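Local coordinates for protein cellobiose 2-epimerase (Ruminococcus albus, PDB 3VW5) that catalyses the reversible epimerisation of cellobiose to 4-O-beta-D-glucopyranosyl-D-mannose within an (alpha/alpha)6 barrel, at residues Phe114-Leu119 against Glu187-Leu192; Asn171-Asp176 against Lys225-Thr230; Trp249-Ala254 against Ala268-Lys273. The protein carries 2 engineered substitutions. One frame throughout, in Å; residues are numbered along the deposited sequence.

Contacts 1 and 3 tie together helices of the (alpha/alpha)6 barrel, whereas contact 2 lies among the loops and short strands beyond one end of the helices. Along the chain, contacts 1 and 2 interleave, because residues 171-176 come just before helix 179-196, which supplies the second half of contact 1; contact 3 follows both. Centres of contacts 1 and 3 are 18 Å apart, and the two touch where Thr190 and Glu187 of helix 179-196 pack on Ala254, Arg253 and Leu250 of helix 241-258. Contact 2 is centred 24 Å from each of the others and touches neither. Contact 1 thus joins near-parallel helices separated in sequence, contact 3 successive antiparallel ones.

Contact 1 (Phe114-Leu119 against Glu187-Leu192); sequences FAIYAL and EAYTEL
Glu187 lays its side chain over one face of the Tyr117 ring, with CG 3.7 Å from the ring centroid in a CH-pi contact. Its carboxylate is stacked nearly parallel to the ring, the planes only 4° apart, and CD lies 3.6 Å from Tyr117 CE2. An extended chain, with CG anti to the backbone N (chi1 -175°), carries the acid this far, and OE2 also sits over a face of Phe114, 3.6 Å from CZ. Glu191 approaches Tyr117 at the ring edge instead, its CB in the ring plane. Near the base of Tyr117, Ala188 CB packs 3.9 Å from Ile116 CG2, small enough for the helices to approach to 7.9 Å, crossing at 30° as near-parallel helices of the barrel. Farther out, Arg377 forms a salt bridge with Glu187 OE1 and a hydrogen bond with Tyr117 OH, while His184 and Tyr373 hydrogen-bond to OE2 and OE1. Trp55 stacks with Tyr117. Replacing Tyr117 with an alanine would probably open a gap over Glu187 CG and leave Arg377 without its hydroxyl partner. Together these partners probably restrict both the position and the rotation of the buried Glu187 carboxylate.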
ATOM      1  N   PHE A 114       0.534  -7.878   3.873  1.00 34.56           N
ATOM      2  CA  PHE A 114      -0.157  -7.577   2.633  1.00 37.42           C
ATOM      3  C   PHE A 114      -0.981  -8.762   2.155  1.00 39.80           C
ATOM      4  O   PHE A 114      -2.137  -8.601   1.761  1.00 35.08           O
ATOM      5  CB  PHE A 114       0.817  -7.138   1.549  1.00 37.47           C
ATOM      6  CG  PHE A 114       0.710  -5.706   1.221  1.00 41.72           C
ATOM      7  CD1 PHE A 114      -0.397  -5.236   0.526  1.00 44.00           C
ATOM      8  CD2 PHE A 114       1.700  -4.802   1.629  1.00 50.96           C
ATOM      9  CE1 PHE A 114      -0.521  -3.882   0.234  1.00 44.64           C
ATOM     10  CE2 PHE A 114       1.599  -3.444   1.337  1.00 46.52           C
ATOM     11  CZ  PHE A 114       0.482  -2.981   0.641  1.00 51.22           C
ATOM     12  N   ALA A 115      -0.370  -9.945   2.178  1.00 38.53           N
ATOM     13  CA  ALA A 115      -1.103 -11.190   1.949  1.00 38.48           C
ATOM     14  C   ALA A 115      -2.415 -11.210   2.757  1.00 35.08           C
ATOM     15  O   ALA A 115      -3.484 -11.484   2.212  1.00 34.06           O
ATOM     16  CB  ALA A 115      -0.228 -12.392   2.279  1.00 36.49           C
ATOM     17  N   ILE A 116      -2.334 -10.899   4.048  1.00 31.02           N
ATOM     18  CA  ILE A 116      -3.538 -10.811   4.874  1.00 33.71           C
ATOM     19  C   ILE A 116      -4.557  -9.804   4.335  1.00 31.79           C
ATOM     20  O   ILE A 116      -5.748 -10.088   4.280  1.00 35.19           O
ATOM     21  CB  ILE A 116      -3.182 -10.455   6.325  1.00 35.16           C
ATOM     22  CG1 ILE A 116      -2.439 -11.612   6.972  1.00 34.70           C
ATOM     23  CG2 ILE A 116      -4.425 -10.087   7.131  1.00 32.54           C
ATOM     24  CD1 ILE A 116      -1.610 -11.175   8.154  1.00 34.43           C
ATOM     25  N   TYR A 117      -4.077  -8.624   3.951  1.00 36.01           N
ATOM     26  CA  TYR A 117      -4.914  -7.554   3.419  1.00 33.80           C
ATOM     27  C   TYR A 117      -5.690  -8.014   2.176  1.00 34.81           C
ATOM     28  O   TYR A 117      -6.904  -7.815   2.076  1.00 33.92           O
ATOM     29  CB  TYR A 117      -4.020  -6.367   3.100  1.00 29.64           C
ATOM     30  CG  TYR A 117      -4.718  -5.098   2.685  1.00 30.92           C
ATOM     31  CD1 TYR A 117      -5.871  -4.672   3.312  1.00 31.92           C
ATOM     32  CD2 TYR A 117      -4.190  -4.300   1.673  1.00 34.56           C
ATOM     33  CE1 TYR A 117      -6.496  -3.491   2.939  1.00 35.46           C
ATOM     34  CE2 TYR A 117      -4.804  -3.118   1.291  1.00 33.58           C
ATOM     35  CZ  TYR A 117      -5.950  -2.712   1.928  1.00 37.51           C
ATOM     36  OH  TYR A 117      -6.556  -1.538   1.543  1.00 38.30           O
ATOM     37  N   ALA A 118      -4.968  -8.632   1.243  1.00 30.72           N
ATOM     38  CA  ALA A 118      -5.524  -9.171   0.008  1.00 32.42           C
ATOM     39  C   ALA A 118      -6.494 -10.339   0.264  1.00 38.54           C
ATOM     40  O   ALA A 118      -7.594 -10.345  -0.268  1.00 42.30           O
ATOM     41  CB  ALA A 118      -4.413  -9.619  -0.918  1.00 33.31           C
ATOM     42  N   LEU A 119      -6.078 -11.330   1.049  1.00 35.90           N
ATOM     43  CA  LEU A 119      -6.920 -12.491   1.330  1.00 30.54           C
ATOM     44  C   LEU A 119      -8.222 -12.049   1.993  1.00 37.78           C
ATOM     45  O   LEU A 119      -9.300 -12.532   1.634  1.00 37.72           O
ATOM     46  CB  LEU A 119      -6.182 -13.524   2.191  1.00 27.68           C
ATOM     47  CG  LEU A 119      -5.062 -14.297   1.471  1.00 35.18           C
ATOM     48  CD1 LEU A 119      -4.118 -15.019   2.447  1.00 30.62           C
ATOM     49  CD2 LEU A 119      -5.573 -15.261   0.397  1.00 25.40           C
ATOM     50  N   GLU A 187      -3.149  -1.569   8.157  1.00 38.70           N
ATOM     51  CA  GLU A 187      -3.935  -1.669   6.943  1.00 36.24           C
ATOM     52  C   GLU A 187      -4.568  -3.057   6.787  1.00 38.85           C
ATOM     53  O   GLU A 187      -5.766  -3.172   6.521  1.00 37.86           O
ATOM     54  CB  GLU A 187      -3.020  -1.365   5.763  1.00 39.63           C
ATOM     55  CG  GLU A 187      -3.663  -1.301   4.402  1.00 34.83           C
ATOM     56  CD  GLU A 187      -2.599  -1.200   3.323  1.00 45.17           C
ATOM     57  OE1 GLU A 187      -2.619  -0.234   2.513  1.00 45.85           O
ATOM     58  OE2 GLU A 187      -1.714  -2.091   3.299  1.00 47.06           O
ATOM     59  N   ALA A 188      -3.753  -4.098   6.949  1.00 39.08           N
ATOM     60  CA  ALA A 188      -4.209  -5.496   6.863  1.00 37.63           C
ATOM     61  C   ALA A 188      -5.206  -5.871   7.958  1.00 37.05           C
ATOM     62  O   ALA A 188      -6.264  -6.418   7.669  1.00 36.87           O
ATOM     63  CB  ALA A 188      -3.012  -6.481   6.862  1.00 29.52           C
ATOM     64  N   TYR A 189      -4.854  -5.589   9.211  1.00 39.00           N
ATOM     65  CA  TYR A 189      -5.694  -5.974  10.346  1.00 35.57           C
ATOM     66  C   TYR A 189      -7.029  -5.256  10.310  1.00 36.59           C
ATOM     67  O   TYR A 189      -8.056  -5.827  10.676  1.00 40.28           O
ATOM     68  CB  TYR A 189      -4.992  -5.727  11.683  1.00 32.99           C
ATOM     69  CG  TYR A 189      -3.889  -6.706  11.970  1.00 35.48           C
ATOM     70  CD1 TYR A 189      -3.368  -6.841  13.253  1.00 38.28           C
ATOM     71  CD2 TYR A 189      -3.367  -7.508  10.960  1.00 37.76           C
ATOM     72  CE1 TYR A 189      -2.349  -7.742  13.525  1.00 37.92           C
ATOM     73  CE2 TYR A 189      -2.351  -8.421  11.215  1.00 36.84           C
ATOM     74  CZ  TYR A 189      -1.839  -8.529  12.501  1.00 44.43           C
ATOM     75  OH  TYR A 189      -0.818  -9.429  12.766  1.00 41.31           O
ATOM     76  N   THR A 190      -7.013  -4.002   9.872  1.00 36.87           N
ATOM     77  CA  THR A 190      -8.252  -3.281   9.623  1.00 38.62           C
ATOM     78  C   THR A 190      -9.157  -4.103   8.713  1.00 37.78           C
ATOM     79  O   THR A 190     -10.349  -4.217   8.967  1.00 44.67           O
ATOM     80  CB  THR A 190      -8.008  -1.903   8.981  1.00 36.65           C
ATOM     81  OG1 THR A 190      -7.218  -1.107   9.862  1.00 35.80           O
ATOM     82  CG2 THR A 190      -9.330  -1.190   8.723  1.00 37.14           C
ATOM     83  N   GLU A 191      -8.589  -4.688   7.666  1.00 34.38           N
ATOM     84  CA  GLU A 191      -9.388  -5.388   6.666  1.00 37.59           C
ATOM     85  C   GLU A 191      -9.864  -6.739   7.193  1.00 36.24           C
ATOM     86  O   GLU A 191     -10.968  -7.156   6.893  1.00 39.40           O
ATOM     87  CB  GLU A 191      -8.607  -5.546   5.341  1.00 34.07           C
ATOM     88  CG  GLU A 191      -9.408  -6.069   4.146  1.00 31.49           C
ATOM     89  CD  GLU A 191     -10.435  -5.062   3.617  1.00 46.01           C
ATOM     90  OE1 GLU A 191     -11.129  -5.373   2.610  1.00 46.93           O
ATOM     91  OE2 GLU A 191     -10.553  -3.954   4.198  1.00 48.64           O
ATOM     92  N   LEU A 192      -9.023  -7.415   7.969  1.00 39.14           N
ATOM     93  CA  LEU A 192      -9.379  -8.688   8.589  1.00 40.27           C
ATOM     94  C   LEU A 192     -10.504  -8.475   9.583  1.00 39.08           C
ATOM     95  O   LEU A 192     -11.351  -9.332   9.753  1.00 40.86           O
ATOM     96  CB  LEU A 192      -8.189  -9.288   9.340  1.00 38.16           C
ATOM     97  CG  LEU A 192      -7.936 -10.792   9.183  1.00 43.34           C
ATOM     98  CD1 LEU A 192      -7.184 -11.342  10.399  1.00 33.98           C
ATOM     99  CD2 LEU A 192      -9.221 -11.559   8.929  1.00 36.34           C
TER

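Contact 2 (Asn171-Asp176 against Lys225-Thr230); sequences NGLKAD and KVFFDT
Leu173 and Phe227 meet with their side chains at about a right angle, the leucine CD2 methyl resting 3.7 Å from CD2 of the ring and slightly farther from CE2. The ring is steered toward this partner by its first torsion, which puts CG beside the backbone N and anti to the carbonyl carbon (chi1 -62°). Val226, the preceding residue of the same segment, sets its CG1 methyl over the centre of one ring face, 3.5 Å above the plane, so the phenyl group is held by an aliphatic neighbour on its own chain as well as by Leu173 across the contact. Ala175 points its methyl at the base of the same side chain, with CB 3.7 Å from Phe227 CB. Ile238 of strand 238-240 touches both Leu173 and Phe227 and so extends this apolar cluster.

These residues lie where the loop 171-176 runs into strand 177-178, an outer strand of a three-stranded antiparallel sheet beside the barrel helices. Strand 223-228 is its central member, and Phe228 and Val226 make backbone hydrogen bonds to Lys177 and Met179. Just before strand 177-178, Asp176 N lies 3.1 Å from Phe228 O. The Phe228 ring itself leads away from the loop and meets Phe232 edge-to-face.

Beyond the strand, acidic and hydroxyl-bearing residues take over, yet a methyl does the touching. Asp176 and Thr230 approach obliquely, and the methyl CG2 of Thr230, rather than its hydroxyl, meets the acid, 3.5 Å from Asp176 CG. The Asp229 side chain sets out away from the loop; its OD1 accepts from the backbone N of Ala231, an Asx turn, and from that of Asn233, and stays 6.7 Å from Asp176 OD1.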
ATOM      1  N   ASN A 171      18.481   4.471   2.458  1.00 78.45           N
ATOM      2  CA  ASN A 171      19.884   4.724   2.110  1.00 83.99           C
ATOM      3  C   ASN A 171      20.723   3.475   2.360  1.00 88.09           C
ATOM      4  O   ASN A 171      20.494   2.421   1.742  1.00 85.87           O
ATOM      5  CB  ASN A 171      20.458   5.926   2.874  1.00 74.39           C
ATOM      6  CG  ASN A 171      19.838   7.246   2.433  1.00 73.96           C
ATOM      7  OD1 ASN A 171      19.287   7.357   1.328  1.00 71.87           O
ATOM      8  ND2 ASN A 171      19.924   8.255   3.297  1.00 68.26           N
ATOM      9  N   GLY A 172      21.693   3.595   3.263  1.00 81.79           N
ATOM     10  CA  GLY A 172      22.437   2.436   3.728  1.00 88.11           C
ATOM     11  C   GLY A 172      21.920   1.961   5.080  1.00 89.49           C
ATOM     12  O   GLY A 172      22.602   1.211   5.801  1.00 80.59           O
ATOM     13  N   LEU A 173      20.692   2.386   5.394  1.00 86.63           N
ATOM     14  CA  LEU A 173      20.143   2.364   6.758  1.00 80.12           C
ATOM     15  C   LEU A 173      19.818   0.976   7.336  1.00 78.36           C
ATOM     16  O   LEU A 173      20.357   0.582   8.370  1.00 71.70           O
ATOM     17  CB  LEU A 173      18.912   3.292   6.835  1.00 74.22           C
ATOM     18  CG  LEU A 173      19.119   4.718   7.372  1.00 64.05           C
ATOM     19  CD1 LEU A 173      20.506   5.209   7.053  1.00 63.52           C
ATOM     20  CD2 LEU A 173      18.069   5.694   6.820  1.00 55.29           C
ATOM     21  N   LYS A 174      18.918   0.251   6.679  1.00 78.97           N
ATOM     22  CA  LYS A 174      18.575  -1.112   7.102  1.00 84.59           C
ATOM     23  C   LYS A 174      18.213  -1.247   8.607  1.00 80.11           C
ATOM     24  O   LYS A 174      18.502  -2.276   9.248  1.00 71.63           O
ATOM     25  CB  LYS A 174      19.693  -2.090   6.693  1.00 77.87           C
ATOM     26  CG  LYS A 174      20.026  -2.006   5.204  1.00 81.63           C
ATOM     27  CD  LYS A 174      20.888  -3.176   4.724  1.00 89.55           C
ATOM     28  CE  LYS A 174      22.395  -2.908   4.854  1.00 88.80           C
ATOM     29  NZ  LYS A 174      22.826  -2.786   6.287  1.00 80.37           N
ATOM     30  N   ALA A 175      17.572  -0.210   9.147  1.00 67.99           N
ATOM     31  CA  ALA A 175      17.063  -0.232  10.513  1.00 56.79           C
ATOM     32  C   ALA A 175      16.286  -1.507  10.804  1.00 53.66           C
ATOM     33  O   ALA A 175      15.800  -2.168   9.898  1.00 60.93           O
ATOM     34  CB  ALA A 175      16.178   0.972  10.754  1.00 53.24           C
ATOM     35  N   ASP A 176      16.167  -1.847  12.077  1.00 53.47           N
ATOM     36  CA  ASP A 176      15.469  -3.054  12.484  1.00 50.29           C
ATOM     37  C   ASP A 176      13.963  -2.873  12.383  1.00 54.23           C
ATOM     38  O   ASP A 176      13.258  -3.747  11.888  1.00 57.24           O
ATOM     39  CB  ASP A 176      15.849  -3.423  13.918  1.00 54.08           C
ATOM     40  CG  ASP A 176      17.311  -3.831  14.044  1.00 70.89           C
ATOM     41  OD1 ASP A 176      18.177  -2.925  14.241  1.00 68.09           O
ATOM     42  OD2 ASP A 176      17.595  -5.058  13.947  1.00 73.32           O
ATOM     43  N   LYS A 225       8.038   9.559  12.140  1.00 39.02           N
ATOM     44  CA  LYS A 225       9.386   9.027  12.009  1.00 37.27           C
ATOM     45  C   LYS A 225       9.340   7.797  11.095  1.00 42.09           C
ATOM     46  O   LYS A 225       8.298   7.142  10.975  1.00 41.75           O
ATOM     47  CB  LYS A 225       9.958   8.681  13.376  1.00 38.59           C
ATOM     48  CG  LYS A 225      10.110   9.869  14.300  1.00 38.78           C
ATOM     49  CD  LYS A 225      10.424   9.406  15.716  1.00 41.89           C
ATOM     50  CE  LYS A 225       9.980  10.424  16.760  1.00 38.58           C
ATOM     51  NZ  LYS A 225       8.492  10.499  16.922  1.00 44.37           N
ATOM     52  N   VAL A 226      10.462   7.465  10.463  1.00 39.15           N
ATOM     53  CA  VAL A 226      10.458   6.410   9.447  1.00 38.95           C
ATOM     54  C   VAL A 226      11.204   5.141   9.871  1.00 34.82           C
ATOM     55  O   VAL A 226      10.673   4.045   9.748  1.00 41.47           O
ATOM     56  CB  VAL A 226      11.005   6.920   8.086  1.00 36.56           C
ATOM     57  CG1 VAL A 226      10.995   5.812   7.047  1.00 35.51           C
ATOM     58  CG2 VAL A 226      10.206   8.128   7.604  1.00 32.71           C
ATOM     59  N   PHE A 227      12.434   5.297  10.353  1.00 38.49           N
ATOM     60  CA  PHE A 227      13.312   4.166  10.680  1.00 39.80           C
ATOM     61  C   PHE A 227      13.746   4.158  12.152  1.00 38.95           C
ATOM     62  O   PHE A 227      14.012   5.211  12.745  1.00 34.54           O
ATOM     63  CB  PHE A 227      14.552   4.151   9.775  1.00 35.58           C
ATOM     64  CG  PHE A 227      14.239   3.991   8.317  1.00 39.94           C
ATOM     65  CD1 PHE A 227      13.677   2.809   7.839  1.00 46.76           C
ATOM     66  CD2 PHE A 227      14.508   5.010   7.415  1.00 41.06           C
ATOM     67  CE1 PHE A 227      13.388   2.647   6.490  1.00 46.54           C
ATOM     68  CE2 PHE A 227      14.223   4.856   6.063  1.00 47.37           C
ATOM     69  CZ  PHE A 227      13.661   3.669   5.598  1.00 48.49           C
ATOM     70  N   PHE A 228      13.816   2.960  12.728  1.00 36.53           N
ATOM     71  CA  PHE A 228      14.177   2.806  14.134  1.00 39.73           C
ATOM     72  C   PHE A 228      15.117   1.633  14.355  1.00 39.45           C
ATOM     73  O   PHE A 228      15.187   0.714  13.543  1.00 41.37           O
ATOM     74  CB  PHE A 228      12.947   2.600  15.034  1.00 35.32           C
ATOM     75  CG  PHE A 228      11.790   3.487  14.712  1.00 40.10           C
ATOM     76  CD1 PHE A 228      11.542   4.622  15.464  1.00 37.03           C
ATOM     77  CD2 PHE A 228      10.921   3.166  13.663  1.00 36.63           C
ATOM     78  CE1 PHE A 228      10.458   5.437  15.169  1.00 36.86           C
ATOM     79  CE2 PHE A 228       9.858   3.966  13.359  1.00 33.93           C
ATOM     80  CZ  PHE A 228       9.614   5.103  14.114  1.00 39.27           C
ATOM     81  N   ASP A 229      15.822   1.668  15.482  1.00 40.54           N
ATOM     82  CA  ASP A 229      16.552   0.504  15.973  1.00 48.03           C
ATOM     83  C   ASP A 229      15.699  -0.351  16.927  1.00 46.55           C
ATOM     84  O   ASP A 229      14.507  -0.087  17.146  1.00 38.12           O
ATOM     85  CB  ASP A 229      17.859   0.919  16.657  1.00 41.72           C
ATOM     86  CG  ASP A 229      17.655   1.977  17.739  1.00 47.09           C
ATOM     87  OD1 ASP A 229      16.547   2.063  18.329  1.00 44.04           O
ATOM     88  OD2 ASP A 229      18.622   2.731  17.998  1.00 52.34           O
ATOM     89  N   THR A 230      16.333  -1.370  17.500  1.00 46.34           N
ATOM     90  CA  THR A 230      15.624  -2.347  18.309  1.00 42.30           C
ATOM     91  C   THR A 230      15.097  -1.726  19.595  1.00 41.57           C
ATOM     92  O   THR A 230      14.329  -2.347  20.316  1.00 45.47           O
ATOM     93  CB  THR A 230      16.500  -3.569  18.590  1.00 43.16           C
ATOM     94  OG1 THR A 230      17.849  -3.135  18.766  1.00 48.56           O
ATOM     95  CG2 THR A 230      16.474  -4.524  17.402  1.00 45.24           C
TER

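Contact 3 (Trp249-Ala254 against Ala268-Lys273); sequences WLMDRA and AEMDLK
Met251 and Met270 bring their terminal methyls together between two antiparallel helices, CE to CE at 3.7 Å. The two side chains cross at about a right angle, and the sulfur of Met251 lies a little farther from the same methyl, 4.1 Å from Met270 CE. Met270 reaches this point with CG anti to its backbone N (chi1 -171°) and then bends at its last torsion, which turns the methyl toward the other helix. Met251 also crosses Asp271 obliquely, with Asp271 OD2 3.7 Å from Met251 CB, so the methionine packs against the carboxylate oxygens themselves.

Helix 241-258 and helix 261-281 follow one another in the chain, and their short segments run at 170° to each other with axes 9.5 Å apart, a helical hairpin of the (alpha/alpha)6 barrel. The separation is wide, and beside the methionines it is bridged by polar groups and water. Asp252 and Asp271 come from opposite directions, their carboxylate planes 65° apart, with Asp252 OD1 modelled 2.6 Å from Asp271 OD2. Next to this pair, the packing gives way to a water that donates to Asp252 OD2 and to Ala268 O, the latter at 3.2 Å. Ala268 is partly exposed, and His319 from a loop touches both it and Asp252. Asn315 of helix 303-318 gives Asp252 OD2 a further hydrogen bond, which helps to hold the carboxylate.

Two neighbouring buried carboxylates are likely to disfavour full charge on both, and the water and Asn315 would probably ease whatever negative charge the pair carries.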
ATOM      1  N   TRP A 249      -5.268   8.814   6.282  1.00 40.68           N
ATOM      2  CA  TRP A 249      -6.565   8.217   5.962  1.00 41.65           C
ATOM      3  C   TRP A 249      -6.662   6.737   6.359  1.00 39.04           C
ATOM      4  O   TRP A 249      -7.728   6.257   6.713  1.00 40.69           O
ATOM      5  CB  TRP A 249      -6.965   8.443   4.499  1.00 37.99           C
ATOM      6  CG  TRP A 249      -6.289   7.584   3.465  1.00 37.03           C
ATOM      7  CD1 TRP A 249      -5.176   7.906   2.744  1.00 36.98           C
ATOM      8  CD2 TRP A 249      -6.707   6.293   2.993  1.00 34.98           C
ATOM      9  NE1 TRP A 249      -4.864   6.896   1.868  1.00 36.49           N
ATOM     10  CE2 TRP A 249      -5.787   5.894   1.998  1.00 36.68           C
ATOM     11  CE3 TRP A 249      -7.765   5.438   3.312  1.00 35.51           C
ATOM     12  CZ2 TRP A 249      -5.892   4.670   1.320  1.00 39.99           C
ATOM     13  CZ3 TRP A 249      -7.866   4.225   2.642  1.00 37.16           C
ATOM     14  CH2 TRP A 249      -6.933   3.849   1.655  1.00 36.23           C
ATOM     15  N   LEU A 250      -5.537   6.035   6.322  1.00 39.19           N
ATOM     16  CA  LEU A 250      -5.478   4.640   6.727  1.00 36.37           C
ATOM     17  C   LEU A 250      -5.802   4.485   8.209  1.00 42.35           C
ATOM     18  O   LEU A 250      -6.474   3.540   8.616  1.00 45.98           O
ATOM     19  CB  LEU A 250      -4.088   4.083   6.447  1.00 38.06           C
ATOM     20  CG  LEU A 250      -3.984   3.060   5.324  1.00 38.35           C
ATOM     21  CD1 LEU A 250      -5.126   3.226   4.346  1.00 36.26           C
ATOM     22  CD2 LEU A 250      -2.634   3.152   4.648  1.00 30.50           C
ATOM     23  N   MET A 251      -5.318   5.413   9.023  1.00 42.51           N
ATOM     24  CA  MET A 251      -5.561   5.337  10.452  1.00 39.21           C
ATOM     25  C   MET A 251      -7.010   5.695  10.825  1.00 44.11           C
ATOM     26  O   MET A 251      -7.587   5.083  11.732  1.00 40.25           O
ATOM     27  CB  MET A 251      -4.548   6.189  11.206  1.00 35.32           C
ATOM     28  CG  MET A 251      -3.211   5.508  11.339  1.00 34.67           C
ATOM     29  SD  MET A 251      -2.006   6.380  12.371  1.00 41.07           S
ATOM     30  CE  MET A 251      -1.834   7.950  11.542  1.00 39.87           C
ATOM     31  N   ASP A 252      -7.584   6.675  10.124  1.00 41.36           N
ATOM     32  CA  ASP A 252      -8.993   7.024  10.291  1.00 41.01           C
ATOM     33  C   ASP A 252      -9.834   5.831   9.899  1.00 42.69           C
ATOM     34  O   ASP A 252     -10.793   5.483  10.584  1.00 44.17           O
ATOM     35  CB  ASP A 252      -9.390   8.224   9.424  1.00 38.71           C
ATOM     36  CG  ASP A 252      -8.892   9.546   9.982  1.00 44.90           C
ATOM     37  OD1 ASP A 252      -8.542   9.598  11.180  1.00 45.40           O
ATOM     38  OD2 ASP A 252      -8.851  10.537   9.220  1.00 44.52           O
ATOM     39  N   ARG A 253      -9.460   5.203   8.787  1.00 40.29           N
ATOM     40  CA  ARG A 253     -10.140   4.005   8.316  1.00 42.51           C
ATOM     41  C   ARG A 253     -10.162   2.962   9.423  1.00 42.14           C
ATOM     42  O   ARG A 253     -11.214   2.423   9.743  1.00 43.11           O
ATOM     43  CB  ARG A 253      -9.458   3.451   7.060  1.00 42.33           C
ATOM     44  CG  ARG A 253      -9.938   2.071   6.571  1.00 43.13           C
ATOM     45  CD  ARG A 253     -11.408   2.058   6.172  1.00 39.73           C
ATOM     46  NE  ARG A 253     -11.870   3.342   5.652  1.00 45.95           N
ATOM     47  CZ  ARG A 253     -11.883   3.672   4.358  1.00 54.85           C
ATOM     48  NH1 ARG A 253     -11.443   2.808   3.437  1.00 38.87           N
ATOM     49  NH2 ARG A 253     -12.333   4.875   3.981  1.00 45.12           N
ATOM     50  N   ALA A 254      -9.000   2.694  10.017  1.00 41.46           N
ATOM     51  CA  ALA A 254      -8.898   1.731  11.122  1.00 46.40           C
ATOM     52  C   ALA A 254      -9.844   2.077  12.289  1.00 45.19           C
ATOM     53  O   ALA A 254     -10.542   1.207  12.818  1.00 43.04           O
ATOM     54  CB  ALA A 254      -7.437   1.604  11.611  1.00 41.22           C
ATOM     55  N   ALA A 268      -8.574  11.389  14.481  1.00 43.75           N
ATOM     56  CA  ALA A 268      -8.999  12.392  13.514  1.00 44.80           C
ATOM     57  C   ALA A 268      -8.310  13.735  13.739  1.00 50.58           C
ATOM     58  O   ALA A 268      -8.049  14.484  12.785  1.00 54.00           O
ATOM     59  CB  ALA A 268     -10.507  12.554  13.530  1.00 45.08           C
ATOM     60  N   GLU A 269      -7.999  14.048  14.992  1.00 51.60           N
ATOM     61  CA  GLU A 269      -7.317  15.310  15.269  1.00 51.80           C
ATOM     62  C   GLU A 269      -5.836  15.222  14.952  1.00 47.45           C
ATOM     63  O   GLU A 269      -5.266  16.161  14.404  1.00 53.36           O
ATOM     64  CB  GLU A 269      -7.554  15.781  16.705  1.00 51.47           C
ATOM     65  CG  GLU A 269      -9.018  16.108  16.960  1.00 76.75           C
ATOM     66  CD  GLU A 269      -9.232  17.095  18.098  1.00 93.99           C
ATOM     67  OE1 GLU A 269      -8.216  17.575  18.669  1.00 88.09           O
ATOM     68  OE2 GLU A 269     -10.419  17.388  18.416  1.00 83.78           O
ATOM     69  N   MET A 270      -5.219  14.091  15.282  1.00 45.05           N
ATOM     70  CA  MET A 270      -3.816  13.871  14.952  1.00 49.36           C
ATOM     71  C   MET A 270      -3.629  13.835  13.433  1.00 47.98           C
ATOM     72  O   MET A 270      -2.774  14.529  12.882  1.00 43.12           O
ATOM     73  CB  MET A 270      -3.308  12.571  15.577  1.00 48.60           C
ATOM     74  CG  MET A 270      -1.799  12.380  15.464  1.00 45.74           C
ATOM     75  SD  MET A 270      -1.241  10.755  16.020  1.00 49.37           S
ATOM     76  CE  MET A 270      -1.948   9.691  14.766  1.00 48.37           C
ATOM     77  N   ASP A 271      -4.453  13.037  12.764  1.00 46.88           N
ATOM     78  CA  ASP A 271      -4.374  12.892  11.315  1.00 49.41           C
ATOM     79  C   ASP A 271      -4.545  14.214  10.552  1.00 49.04           C
ATOM     80  O   ASP A 271      -3.806  14.489   9.583  1.00 39.82           O
ATOM     81  CB  ASP A 271      -5.386  11.848  10.849  1.00 44.62           C
ATOM     82  CG  ASP A 271      -5.040  10.462  11.344  1.00 47.19           C
ATOM     83  OD1 ASP A 271      -3.834  10.212  11.564  1.00 46.85           O
ATOM     84  OD2 ASP A 271      -5.961   9.632  11.519  1.00 46.69           O
ATOM     85  N   LEU A 272      -5.511  15.023  10.992  1.00 45.43           N
ATOM     86  CA  LEU A 272      -5.687  16.363  10.445  1.00 42.79           C
ATOM     87  C   LEU A 272      -4.403  17.185  10.602  1.00 48.79           C
ATOM     88  O   LEU A 272      -3.992  17.897   9.681  1.00 48.00           O
ATOM     89  CB  LEU A 272      -6.865  17.077  11.108  1.00 41.59           C
ATOM     90  CG  LEU A 272      -8.208  16.985  10.375  1.00 49.79           C
ATOM     91  CD1 LEU A 272      -9.300  17.676  11.158  1.00 46.50           C
ATOM     92  CD2 LEU A 272      -8.117  17.576   8.984  1.00 44.77           C
ATOM     93  N   LYS A 273      -3.763  17.092  11.766  1.00 42.64           N
ATOM     94  CA  LYS A 273      -2.565  17.882  11.993  1.00 45.12           C
ATOM     95  C   LYS A 273      -1.493  17.488  10.998  1.00 44.55           C
ATOM     96  O   LYS A 273      -0.774  18.340  10.485  1.00 47.59           O
ATOM     97  CB  LYS A 273      -2.046  17.718  13.423  1.00 47.42           C
ATOM     98  CG  LYS A 273      -2.731  18.614  14.431  1.00 45.92           C
ATOM     99  CD  LYS A 273      -2.234  18.334  15.820  1.00 48.23           C
ATOM    100  CE  LYS A 273      -3.262  18.762  16.852  1.00 55.99           C
ATOM    101  NZ  LYS A 273      -2.936  18.188  18.195  1.00 62.50           N
TER
HETATM  102  O   HOH W   1      -8.501  12.880  10.094  1.00 43.82           O